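Local coordinates for ECF RNA polymerase sigma factor SigK (Mycobacterium tuberculosis, PDB 4NQW), which probably directs RNA polymerase to specific promoters as an ECF sigma factor, and is thought to be held inactive by an anti-sigma factor until released by regulated proteolysis, at residues 55-60 with 165-170; 159-164 with 187-192. All blocks are in the same frame, centred on the assembly; numbering follows the deposited sequence.

In the fold
Contact 1 joins sigma-70 factor domains 2 and 4, and contact 2 lies within domain 4; helix 156-167 serves both, and their centres are about 15 Å apart. Met190 of contact 2 places CE 3.4 Å from CB of Ala165, at the start of segment 165-170. The backbone ties them more directly, with probable hydrogen bonds from Gly168 N to Glu163 O (2.8 Å) and from Leu170 N to Leu164 O (3.0 Å). Glu163, in segment 159-164 of contact 2, also forms a salt bridge with Arg60 of contact 1. On the domain 2 side, the side chain of Leu57 is about 12 Å from a bound cadmium ion, and a second protein chain covers parts of both contacts.

Contact 1: 55-60 with 165-170; sequences YGLVMR and AYYGGL
The interface between sigma domain 2 and domain 4 is made here by Leu57 and Arg60 of helix 42-62, which meet Tyr166 and Tyr167 of helix 156-167. Its main element is a cation-pi stack. The guanidinium of Arg60 lies nearly flat on one face of the Tyr167 ring, with the two planes 17° apart, but it is displaced toward the root of the tyrosine: CZ is 4.5 Å from the ring centroid and 30° off the normal. NH1 therefore sits over the CG–CD2 side of the ring, while Tyr167 CB lies beneath the centre of the guanidinium. Bends at chi2 (62°) and chi3 fold the arginine back over the tyrosine, so that its aliphatic part touches too, CG lying 3.5 Å from Tyr167 CD1. A salt bridge from NH2 to Glu163, on the same helix as the tyrosine, ties down the charged end. The opposite face of Tyr167 rests against Tyr166 CD2, so the ring is packed on both sides. Tyr166 itself stacks on His102 of helix 93-111, a helix that Leu57 also touches. Leu57 completes the contact with its two methyl groups: CD1 approaches Tyr166 CE2 at 3.9 Å and also meets the edge of Tyr167 near CE1, while CD2 lies 3.7 Å from the phenolic OH of Tyr166.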
loop_
_atom_site.group_PDB
_atom_site.type_symbol
_atom_site.label_atom_id
_atom_site.label_comp_id
_atom_site.label_asym_id
_atom_site.label_seq_id
_atom_site.Cartn_x
_atom_site.Cartn_y
_atom_site.Cartn_z
ATOM N N TYR A 55 9.750 5.792 2.449
ATOM C CA TYR A 55 10.379 6.821 1.617
ATOM C C TYR A 55 10.663 6.311 0.205
ATOM O O TYR A 55 10.447 7.028 -0.773
ATOM C CB TYR A 55 11.676 7.311 2.260
ATOM C CG TYR A 55 12.351 8.423 1.498
ATOM C CD1 TYR A 55 11.801 9.702 1.465
ATOM C CD2 TYR A 55 13.547 8.204 0.818
ATOM C CE1 TYR A 55 12.420 10.728 0.771
ATOM C CE2 TYR A 55 14.171 9.223 0.122
ATOM C CZ TYR A 55 13.605 10.482 0.104
ATOM O OH TYR A 55 14.220 11.495 -0.584
ATOM N N GLY A 56 11.142 5.073 0.113
ATOM C CA GLY A 56 11.419 4.438 -1.172
ATOM C C GLY A 56 10.186 4.244 -2.034
ATOM O O GLY A 56 10.244 4.406 -3.255
ATOM N N LEU A 57 9.067 3.894 -1.406
ATOM C CA LEU A 57 7.811 3.735 -2.132
ATOM C C LEU A 57 7.333 5.084 -2.655
ATOM O O LEU A 57 6.984 5.212 -3.827
ATOM C CB LEU A 57 6.727 3.105 -1.248
ATOM C CG LEU A 57 5.338 3.002 -1.892
ATOM C CD1 LEU A 57 5.387 2.243 -3.212
ATOM C CD2 LEU A 57 4.357 2.340 -0.941
ATOM N N VAL A 58 7.324 6.083 -1.777
ATOM C CA VAL A 58 6.906 7.433 -2.148
ATOM C C VAL A 58 7.786 7.978 -3.278
ATOM O O VAL A 58 7.269 8.476 -4.281
ATOM C CB VAL A 58 6.917 8.379 -0.931
ATOM C CG1 VAL A 58 6.681 9.819 -1.357
ATOM C CG2 VAL A 58 5.852 7.958 0.073
ATOM N N MET A 59 9.106 7.872 -3.115
ATOM C CA MET A 59 10.050 8.244 -4.179
ATOM C C MET A 59 9.690 7.580 -5.504
ATOM O O MET A 59 9.661 8.235 -6.543
ATOM C CB MET A 59 11.497 7.869 -3.807
ATOM C CG MET A 59 12.339 9.011 -3.256
ATOM S SD MET A 59 12.368 10.494 -4.291
ATOM C CE MET A 59 12.809 9.828 -5.895
ATOM N N ARG A 60 9.419 6.281 -5.456
ATOM C CA ARG A 60 9.067 5.518 -6.646
ATOM C C ARG A 60 7.838 6.086 -7.357
ATOM O O ARG A 60 7.827 6.197 -8.584
ATOM C CB ARG A 60 8.833 4.045 -6.278
ATOM C CG ARG A 60 8.442 3.144 -7.439
ATOM C CD ARG A 60 9.525 3.081 -8.507
ATOM N NE ARG A 60 8.955 3.246 -9.847
ATOM C CZ ARG A 60 8.657 2.257 -10.691
ATOM N NH1 ARG A 60 8.875 0.981 -10.371
ATOM N NH2 ARG A 60 8.138 2.551 -11.878
ATOM N N ALA A 165 -0.920 0.254 -12.322
ATOM C CA ALA A 165 -1.869 0.524 -11.241
ATOM C C ALA A 165 -1.173 0.958 -9.962
ATOM O O ALA A 165 -1.457 2.027 -9.427
ATOM C CB ALA A 165 -2.732 -0.696 -10.973
ATOM N N TYR A 166 -0.259 0.121 -9.478
ATOM C CA TYR A 166 0.402 0.364 -8.202
ATOM C C TYR A 166 1.422 1.503 -8.311
ATOM O O TYR A 166 1.253 2.538 -7.678
ATOM C CB TYR A 166 1.049 -0.923 -7.679
ATOM C CG TYR A 166 1.485 -0.853 -6.236
ATOM C CD1 TYR A 166 0.555 -0.895 -5.198
ATOM C CD2 TYR A 166 2.833 -0.758 -5.904
ATOM C CE1 TYR A 166 0.957 -0.833 -3.872
ATOM C CE2 TYR A 166 3.245 -0.693 -4.584
ATOM C CZ TYR A 166 2.306 -0.731 -3.573
ATOM O OH TYR A 166 2.722 -0.669 -2.265
ATOM N N TYR A 167 2.457 1.336 -9.129
ATOM C CA TYR A 167 3.502 2.361 -9.235
ATOM C C TYR A 167 3.089 3.587 -10.050
ATOM O O TYR A 167 3.396 4.713 -9.664
ATOM C CB TYR A 167 4.798 1.764 -9.787
ATOM C CG TYR A 167 5.408 0.739 -8.861
ATOM C CD1 TYR A 167 5.669 1.048 -7.529
ATOM C CD2 TYR A 167 5.726 -0.543 -9.314
ATOM C CE1 TYR A 167 6.224 0.116 -6.672
ATOM C CE2 TYR A 167 6.283 -1.486 -8.462
ATOM C CZ TYR A 167 6.531 -1.150 -7.143
ATOM O OH TYR A 167 7.085 -2.076 -6.293
ATOM N N GLY A 168 2.391 3.368 -11.161
ATOM C CA GLY A 168 1.931 4.462 -12.020
ATOM C C GLY A 168 0.725 5.216 -11.481
ATOM O O GLY A 168 0.414 6.310 -11.957
ATOM N N GLY A 169 0.036 4.630 -10.504
ATOM C CA GLY A 169 -1.107 5.272 -9.857
ATOM C C GLY A 169 -2.405 5.249 -10.650
ATOM O O GLY A 169 -3.365 5.929 -10.284
ATOM N N LEU A 170 -2.449 4.464 -11.725
ATOM C CA LEU A 170 -3.649 4.369 -12.558
ATOM C C LEU A 170 -4.727 3.531 -11.876
ATOM O O LEU A 170 -4.424 2.568 -11.169
ATOM C CB LEU A 170 -3.326 3.761 -13.929
ATOM C CG LEU A 170 -2.696 4.678 -14.982
ATOM C CD1 LEU A 170 -1.276 5.072 -14.609
ATOM C CD2 LEU A 170 -2.710 3.997 -16.342
#

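Contact 2: 159-164 with 187-192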
loop_
_atom_site.group_PDB
_atom_site.type_symbol
_atom_site.label_atom_id
_atom_site.label_comp_id
_atom_site.label_asym_id
_atom_site.label_seq_id
_atom_site.Cartn_x
_atom_site.Cartn_y
_atom_site.Cartn_z
ATOM N N ARG A 159 2.848 -8.318 -14.790
ATOM C CA ARG A 159 3.802 -7.314 -14.311
ATOM C C ARG A 159 3.353 -5.906 -14.710
ATOM O O ARG A 159 3.489 -4.962 -13.933
ATOM C CB ARG A 159 5.202 -7.585 -14.870
ATOM C CG ARG A 159 6.291 -6.707 -14.269
ATOM C CD ARG A 159 7.565 -6.723 -15.098
ATOM N NE ARG A 159 8.103 -8.075 -15.276
ATOM C CZ ARG A 159 8.100 -8.772 -16.414
ATOM N NH1 ARG A 159 7.589 -8.270 -17.538
ATOM N NH2 ARG A 159 8.623 -9.993 -16.431
ATOM N N GLN A 160 2.827 -5.778 -15.926
ATOM C CA GLN A 160 2.334 -4.501 -16.450
ATOM C C GLN A 160 1.162 -3.941 -15.635
ATOM O O GLN A 160 1.069 -2.731 -15.441
ATOM C CB GLN A 160 1.913 -4.676 -17.911
ATOM C CG GLN A 160 1.555 -3.396 -18.651
ATOM C CD GLN A 160 1.068 -3.671 -20.069
ATOM O OE1 GLN A 160 0.255 -4.570 -20.292
ATOM N NE2 GLN A 160 1.563 -2.899 -21.033
ATOM N N CYS A 161 0.274 -4.820 -15.171
ATOM C CA CYS A 161 -0.869 -4.408 -14.347
ATOM C C CYS A 161 -0.422 -3.747 -13.049
ATOM O O CYS A 161 -0.920 -2.680 -12.685
ATOM C CB CYS A 161 -1.779 -5.600 -14.022
ATOM S SG CYS A 161 -2.974 -5.989 -15.318
ATOM N N ILE A 162 0.515 -4.388 -12.355
ATOM C CA ILE A 162 1.054 -3.843 -11.110
ATOM C C ILE A 162 1.857 -2.570 -11.382
ATOM O O ILE A 162 1.779 -1.612 -10.619
ATOM C CB ILE A 162 1.909 -4.886 -10.353
ATOM C CG1 ILE A 162 1.024 -6.063 -9.925
ATOM C CG2 ILE A 162 2.588 -4.253 -9.138
ATOM C CD1 ILE A 162 1.720 -7.126 -9.099
ATOM N N GLU A 163 2.613 -2.559 -12.477
ATOM C CA GLU A 163 3.425 -1.396 -12.850
ATOM C C GLU A 163 2.566 -0.144 -13.058
ATOM O O GLU A 163 2.887 0.927 -12.540
ATOM C CB GLU A 163 4.231 -1.689 -14.121
ATOM C CG GLU A 163 5.410 -0.754 -14.355
ATOM C CD GLU A 163 6.618 -1.095 -13.496
ATOM O OE1 GLU A 163 7.074 -2.259 -13.535
ATOM O OE2 GLU A 163 7.122 -0.193 -12.792
ATOM N N LEU A 164 1.477 -0.287 -13.812
ATOM C CA LEU A 164 0.607 0.849 -14.129
ATOM C C LEU A 164 -0.295 1.241 -12.959
ATOM O O LEU A 164 -0.418 2.422 -12.639
ATOM C CB LEU A 164 -0.246 0.549 -15.366
ATOM C CG LEU A 164 0.509 0.424 -16.694
ATOM C CD1 LEU A 164 -0.430 -0.069 -17.780
ATOM C CD2 LEU A 164 1.144 1.744 -17.106
ATOM N N LYS A 187 -9.384 -6.714 -14.019
ATOM C CA LYS A 187 -9.643 -7.110 -12.636
ATOM C C LYS A 187 -9.167 -8.537 -12.364
ATOM O O LYS A 187 -8.549 -8.802 -11.332
ATOM C CB LYS A 187 -11.128 -6.959 -12.302
ATOM C CG LYS A 187 -11.575 -5.508 -12.186
ATOM C CD LYS A 187 -13.007 -5.392 -11.684
ATOM C CE LYS A 187 -14.013 -5.880 -12.712
ATOM N NZ LYS A 187 -15.406 -5.753 -12.206
ATOM N N SER A 188 -9.446 -9.443 -13.297
ATOM C CA SER A 188 -8.949 -10.817 -13.215
ATOM C C SER A 188 -7.425 -10.867 -13.285
ATOM O O SER A 188 -6.791 -11.656 -12.583
ATOM C CB SER A 188 -9.534 -11.673 -14.342
ATOM O OG SER A 188 -10.931 -11.827 -14.191
ATOM N N ARG A 189 -6.844 -10.019 -14.131
ATOM C CA ARG A 189 -5.399 -10.012 -14.342
ATOM C C ARG A 189 -4.648 -9.451 -13.136
ATOM O O ARG A 189 -3.599 -9.974 -12.760
ATOM C CB ARG A 189 -5.044 -9.225 -15.613
ATOM C CG ARG A 189 -3.767 -9.669 -16.315
ATOM C CD ARG A 189 -3.719 -11.179 -16.537
ATOM N NE ARG A 189 -3.457 -11.537 -17.930
ATOM C CZ ARG A 189 -4.395 -11.757 -18.852
ATOM N NH1 ARG A 189 -5.689 -11.659 -18.558
ATOM N NH2 ARG A 189 -4.034 -12.080 -20.087
ATOM N N MET A 190 -5.186 -8.392 -12.535
ATOM C CA MET A 190 -4.631 -7.848 -11.294
ATOM C C MET A 190 -4.673 -8.891 -10.183
ATOM O O MET A 190 -3.715 -9.037 -9.429
ATOM C CB MET A 190 -5.404 -6.608 -10.852
ATOM C CG MET A 190 -5.087 -5.365 -11.659
ATOM S SD MET A 190 -6.004 -3.941 -11.048
ATOM C CE MET A 190 -5.308 -2.655 -12.075
ATOM N N ARG A 191 -5.791 -9.605 -10.095
ATOM C CA ARG A 191 -5.944 -10.704 -9.143
ATOM C C ARG A 191 -4.917 -11.803 -9.374
ATOM O O ARG A 191 -4.314 -12.301 -8.427
ATOM C CB ARG A 191 -7.346 -11.306 -9.237
ATOM C CG ARG A 191 -8.417 -10.478 -8.557
ATOM C CD ARG A 191 -9.772 -11.171 -8.597
ATOM N NE ARG A 191 -9.765 -12.430 -7.851
ATOM C CZ ARG A 191 -10.849 -13.069 -7.419
ATOM N NH1 ARG A 191 -12.068 -12.578 -7.630
ATOM N NH2 ARG A 191 -10.712 -14.212 -6.753
ATOM N N ASP A 192 -4.730 -12.181 -10.636
ATOM C CA ASP A 192 -3.757 -13.214 -10.995
ATOM C C ASP A 192 -2.336 -12.801 -10.619
ATOM O O ASP A 192 -1.586 -13.594 -10.048
ATOM C CB ASP A 192 -3.836 -13.543 -12.491
ATOM C CG ASP A 192 -5.120 -14.274 -12.869
ATOM O OD1 ASP A 192 -6.003 -14.445 -11.996
ATOM O OD2 ASP A 192 -5.252 -14.678 -14.045
#
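Cys161 and Met190 mark the point where two helices of domain 4 come close, their CA atoms 5.9 Å apart. Both segments are helical throughout, 159-164 on helix 156-167 and 187-192 on helix 183-201, and they cross steeply, with neither a parallel nor an antiparallel course. Each keeps its own backbone hydrogen bonds, for example Glu163 N to Arg159 O and Asp192 N to Ser188 O, and no hydrogen bond passes between them. With the backbones this near, small or slender groups fill the interface. Cys161 points its CB toward the facing helix, where it meets Met190 CG at 4.1 Å. Its sulfur turns instead to Arg189, the residue before Met190, and rests on the aliphatic root of that side chain, 3.9 Å from both CB and CG. The one cysteine thus divides its contacts, the CB going to the methionine and the SG to the arginine. Arg189 offers only this hydrocarbon part to Cys161; bends at chi2 (50°) and chi3 carry the guanidinium away, and the side chain also packs on Thr157 and Gln158 of helix 156-167. Met190 behaves differently. Its chain is extended beyond CG (chi2 -179°, chi3 175°), which sends the thioether alongside helix 156-167 to the next turn, where it packs on Ala165; it also touches Tyr172. Ile162 contributes from the flank, packing on Ala193, Leu194 and Leu197 farther along helix 183-201. Segment 187-192 overlaps the end of the predicted helix-turn-helix, and the seam is one place where its second helix leans on helix 156-167, as in the compact helical bundle of sigma-70 region 4.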